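Local coordinates for putative uncharacterized protein (Dictyostelium purpureum, PDB 4R12) that probably serves as an essential, putatively substrate-recruiting subunit of gamma-secretase, the complex that cleaves membrane proteins such as Notch receptors within the membrane, at residues V242-L245 / S246-S250; I448-K452 / N453-I457. One frame throughout, in Å; residues are numbered along the deposited sequence.

Both contacts are local: in each, two segments that adjoin in the chain meet through residues about a helical turn apart, so neither closes a loop; they follow each other along the chain, without nesting or crossing. Contact 1 comes first and is one stretch of helix 234-252 in the nicastrin large lobe. Some two hundred residues later, beyond helix 427-441, contact 2 turns a loop into helix 452-463. In space the two lie side by side, their centres about 8 Å apart. A probable hydrogen bond between D451 N and S250 OG (3.1 Å) ties the start of the later helix to the earlier one, and S246 packs against I455, so helices 234-252 and 452-463 are joined at two levels.

Contact 1: V242-L245 / S246-S250; sequences VTLL and SVIKS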
loop_
_atom_site.group_PDB
_atom_site.type_symbol
_atom_site.label_atom_id
_atom_site.label_comp_id
_atom_site.label_asym_id
_atom_site.label_seq_id
_atom_site.Cartn_x
_atom_site.Cartn_y
_atom_site.Cartn_z
ATOM N N VAL A 242 1.775 -1.781 10.930
ATOM C CA VAL A 242 2.615 -1.939 12.121
ATOM C C VAL A 242 1.778 -2.326 13.334
ATOM O O VAL A 242 2.150 -3.211 14.141
ATOM C CB VAL A 242 3.378 -0.631 12.427
ATOM C CG1 VAL A 242 4.065 -0.705 13.783
ATOM C CG2 VAL A 242 4.401 -0.357 11.334
ATOM N N THR A 243 0.649 -1.641 13.468
ATOM C CA THR A 243 -0.281 -1.888 14.566
ATOM C C THR A 243 -0.721 -3.340 14.600
ATOM O O THR A 243 -0.572 -4.020 15.622
ATOM C CB THR A 243 -1.535 -0.989 14.446
ATOM O OG1 THR A 243 -1.155 0.390 14.539
ATOM C CG2 THR A 243 -2.532 -1.316 15.572
ATOM N N LEU A 244 -1.260 -3.829 13.483
ATOM C CA LEU A 244 -1.804 -5.192 13.473
ATOM C C LEU A 244 -0.718 -6.258 13.646
ATOM O O LEU A 244 -0.924 -7.247 14.361
ATOM C CB LEU A 244 -2.589 -5.450 12.193
ATOM C CG LEU A 244 -3.380 -6.759 12.229
ATOM C CD1 LEU A 244 -4.272 -6.806 13.488
ATOM C CD2 LEU A 244 -4.233 -6.888 10.961
ATOM N N LEU A 245 0.443 -6.069 13.025
ATOM C CA LEU A 245 1.545 -6.996 13.290
ATOM C C LEU A 245 1.949 -6.962 14.769
ATOM O O LEU A 245 2.274 -8.008 15.342
ATOM C CB LEU A 245 2.771 -6.701 12.395
ATOM C CG LEU A 245 2.562 -7.055 10.914
ATOM C CD1 LEU A 245 3.670 -6.430 10.046
ATOM C CD2 LEU A 245 2.543 -8.579 10.716
ATOM N N SER A 246 1.917 -5.782 15.386
ATOM C CA SER A 246 2.313 -5.653 16.791
ATOM C C SER A 246 1.236 -6.243 17.722
ATOM O O SER A 246 1.549 -6.820 18.770
ATOM C CB SER A 246 2.596 -4.189 17.142
ATOM O OG SER A 246 3.639 -3.679 16.314
ATOM N N VAL A 247 -0.022 -6.115 17.320
ATOM C CA VAL A 247 -1.126 -6.795 17.987
ATOM C C VAL A 247 -0.925 -8.315 17.950
ATOM O O VAL A 247 -1.064 -9.001 18.957
ATOM C CB VAL A 247 -2.483 -6.428 17.328
ATOM C CG1 VAL A 247 -3.571 -7.442 17.701
ATOM C CG2 VAL A 247 -2.912 -5.009 17.731
ATOM N N ILE A 248 -0.598 -8.832 16.769
ATOM C CA ILE A 248 -0.370 -10.265 16.564
ATOM C C ILE A 248 0.829 -10.728 17.405
ATOM O O ILE A 248 0.761 -11.738 18.122
ATOM C CB ILE A 248 -0.161 -10.570 15.064
ATOM C CG1 ILE A 248 -1.476 -10.330 14.311
ATOM C CG2 ILE A 248 0.287 -12.006 14.855
ATOM C CD1 ILE A 248 -1.354 -10.313 12.821
ATOM N N LYS A 249 1.910 -9.962 17.379
ATOM C CA LYS A 249 3.053 -10.312 18.213
ATOM C C LYS A 249 2.676 -10.327 19.705
ATOM O O LYS A 249 3.123 -11.197 20.467
ATOM C CB LYS A 249 4.213 -9.344 17.974
ATOM C CG LYS A 249 5.465 -9.670 18.805
ATOM C CD LYS A 249 6.226 -10.888 18.240
ATOM C CE LYS A 249 7.528 -11.138 19.031
ATOM N NZ LYS A 249 8.178 -12.413 18.626
ATOM N N SER A 250 1.846 -9.373 20.116
ATOM C CA SER A 250 1.440 -9.301 21.517
ATOM C C SER A 250 0.526 -10.477 21.871
ATOM O O SER A 250 0.644 -11.062 22.945
ATOM C CB SER A 250 0.754 -7.968 21.808
ATOM O OG SER A 250 1.624 -6.890 21.490
#
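The flat peptide carbonyl of V242 is gripped by S246 on both faces: the amide N and the hydroxyl OG approach V242 O from opposite sides of its plane. S246 N gives the usual helical bond, while S246 OG donates at 2.7 Å from V242 O, standing 36° above the carbonyl plane. The hydroxyl gets there because OG lies beside its own backbone N (chi1 -59°), directed back along the helix. Serine suits this buried place, since it is small and its polar end finds an acceptor one turn back. The pattern repeats at S246 O, which receives S250 N and S250 OG (2.7 Å) from opposite faces.

Ordinary alpha-helical bonds continue from V247, I248 and K249 to the carbonyls four residues earlier, with V247 N 2.8 Å from T243 O. Along another face of the helix, the side chains of L244 and I248 meet at a slant, I248 CD1 resting 4.1 Å from L244 CG; both are apolar, which suits their buried place. The hydroxyl of T243 turns to F239 O, one turn earlier.

This largely buried stretch of helix 234-252 belongs to the nicastrin large lobe. L244, L245 and I248 pack on F267 of strand 262-268, T243 meets L427, I430 and L434 of helix 427-441, and S246 fits against F454 and I455 of helix 452-463.

Contact 2: I448-K452 / N453-I457; sequences ITIDK and NFINI
The first turn of helix 452-463 is built on D451, the N-cap residue, whose OD1 takes up the backbone N-H of F454. N453 rests its CB 3.7 Å from D451 OD1; the residue as a whole is exposed, a setting that suits an asparagine.

F454 supplies the capping bond. Its N donates to D451 OD1 at 3.0 Å in a nearly straight line (166°), yet it meets the oxygen from above the carboxylate plane. With CG anti to the backbone N (chi1 -171°), the aspartate swings its carboxylate over the helix start, and OD1 also comes within 3.5 Å of F454 CB. The short aspartate side chain suits this reach, and its negative charge would probably interact favourably with the helix N terminus. Replacing D451 by an alanine removes this acceptor and would probably leave F454 N without its capping partner, the first turn being less firmly held. The F454 ring extends from the cap to pack on L508 and I512 of helix 500-512, a place suited to a large apolar group.

I455 makes two kinds of contact. Its N donates to D451 O, so D451 holds the turn through both side chain and backbone. Its CD1 is 3.7 Å from I450 CD1, where the two side chains bridge the loop and the helix; I450 also meets N428 and Y432 of helix 427-441, and I455 meets L427.

The helical pattern begun by I455 continues at exposed N456, whose N lies 2.9 Å from K452 O, and the side chain of N456 starts out close to the same oxygen, its CB 3.4 Å from K452 O.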
loop_
_atom_site.group_PDB
_atom_site.type_symbol
_atom_site.label_atom_id
_atom_site.label_comp_id
_atom_site.label_asym_id
_atom_site.label_seq_id
_atom_site.Cartn_x
_atom_site.Cartn_y
_atom_site.Cartn_z
ATOM N N ILE A 448 -3.227 -8.449 28.694
ATOM C CA ILE A 448 -2.306 -8.247 27.582
ATOM C C ILE A 448 -1.091 -7.425 27.982
ATOM O O ILE A 448 -1.229 -6.351 28.567
ATOM C CB ILE A 448 -2.978 -7.516 26.406
ATOM C CG1 ILE A 448 -4.158 -8.325 25.845
ATOM C CG2 ILE A 448 -1.937 -7.172 25.340
ATOM C CD1 ILE A 448 -3.781 -9.638 25.266
ATOM N N THR A 449 0.097 -7.928 27.672
ATOM C CA THR A 449 1.307 -7.113 27.720
ATOM C C THR A 449 1.736 -6.854 26.279
ATOM O O THR A 449 1.994 -7.807 25.539
ATOM C CB THR A 449 2.442 -7.813 28.493
ATOM O OG1 THR A 449 2.033 -8.035 29.849
ATOM C CG2 THR A 449 3.724 -6.982 28.485
ATOM N N ILE A 450 1.774 -5.595 25.847
ATOM C CA ILE A 450 2.202 -5.359 24.462
ATOM C C ILE A 450 3.708 -5.565 24.328
ATOM O O ILE A 450 4.462 -5.361 25.269
ATOM C CB ILE A 450 1.824 -3.963 23.948
ATOM C CG1 ILE A 450 2.507 -2.861 24.759
ATOM C CG2 ILE A 450 0.309 -3.783 23.999
ATOM C CD1 ILE A 450 2.310 -1.469 24.155
ATOM N N ASP A 451 4.143 -5.987 23.149
ATOM C CA ASP A 451 5.553 -6.248 22.938
ATOM C C ASP A 451 6.215 -4.957 22.459
ATOM O O ASP A 451 6.273 -4.681 21.262
ATOM C CB ASP A 451 5.730 -7.396 21.940
ATOM C CG ASP A 451 7.172 -7.866 21.830
ATOM O OD1 ASP A 451 8.086 -7.052 22.051
ATOM O OD2 ASP A 451 7.384 -9.047 21.501
ATOM N N LYS A 452 6.723 -4.178 23.409
ATOM C CA LYS A 452 7.265 -2.858 23.101
ATOM C C LYS A 452 8.564 -2.958 22.322
ATOM O O LYS A 452 8.835 -2.112 21.491
ATOM C CB LYS A 452 7.477 -2.049 24.380
ATOM C CG LYS A 452 6.162 -1.578 25.013
ATOM C CD LYS A 452 6.409 -0.723 26.253
ATOM C CE LYS A 452 5.078 -0.277 26.876
ATOM N NZ LYS A 452 5.290 0.502 28.117
ATOM N N ASN A 453 9.360 -3.991 22.589
ATOM C CA ASN A 453 10.613 -4.163 21.845
ATOM C C ASN A 453 10.306 -4.316 20.354
ATOM O O ASN A 453 10.933 -3.684 19.504
ATOM C CB ASN A 453 11.403 -5.379 22.355
ATOM C CG ASN A 453 12.772 -5.518 21.674
ATOM O OD1 ASN A 453 13.734 -4.845 22.053
ATOM N ND2 ASN A 453 12.855 -6.385 20.673
ATOM N N PHE A 454 9.321 -5.149 20.043
ATOM C CA PHE A 454 8.886 -5.368 18.667
ATOM C C PHE A 454 8.297 -4.093 18.021
ATOM O O PHE A 454 8.636 -3.742 16.874
ATOM C CB PHE A 454 7.862 -6.508 18.644
ATOM C CG PHE A 454 7.340 -6.847 17.280
ATOM C CD1 PHE A 454 7.994 -7.777 16.484
ATOM C CD2 PHE A 454 6.161 -6.264 16.804
ATOM C CE1 PHE A 454 7.499 -8.104 15.232
ATOM C CE2 PHE A 454 5.666 -6.587 15.556
ATOM C CZ PHE A 454 6.327 -7.514 14.768
ATOM N N ILE A 455 7.423 -3.408 18.749
ATOM C CA ILE A 455 6.828 -2.142 18.278
ATOM C C ILE A 455 7.930 -1.136 17.910
ATOM O O ILE A 455 7.918 -0.532 16.827
ATOM C CB ILE A 455 5.865 -1.519 19.370
ATOM C CG1 ILE A 455 4.594 -2.371 19.525
ATOM C CG2 ILE A 455 5.493 -0.077 19.024
ATOM C CD1 ILE A 455 3.766 -2.064 20.808
ATOM N N ASN A 456 8.911 -0.995 18.788
ATOM C CA ASN A 456 9.958 0.008 18.599
ATOM C C ASN A 456 10.895 -0.298 17.430
ATOM O O ASN A 456 11.550 0.599 16.897
ATOM C CB ASN A 456 10.768 0.168 19.884
ATOM C CG ASN A 456 9.948 0.759 21.015
ATOM O OD1 ASN A 456 8.917 1.389 20.780
ATOM N ND2 ASN A 456 10.401 0.551 22.249
ATOM N N ILE A 457 10.967 -1.557 17.038
ATOM C CA ILE A 457 11.721 -1.925 15.841
ATOM C C ILE A 457 10.872 -1.748 14.580
ATOM O O ILE A 457 11.315 -1.135 13.589
ATOM C CB ILE A 457 12.214 -3.385 15.918
ATOM C CG1 ILE A 457 13.340 -3.510 16.950
ATOM C CG2 ILE A 457 12.709 -3.866 14.541
ATOM C CD1 ILE A 457 13.622 -4.950 17.316
#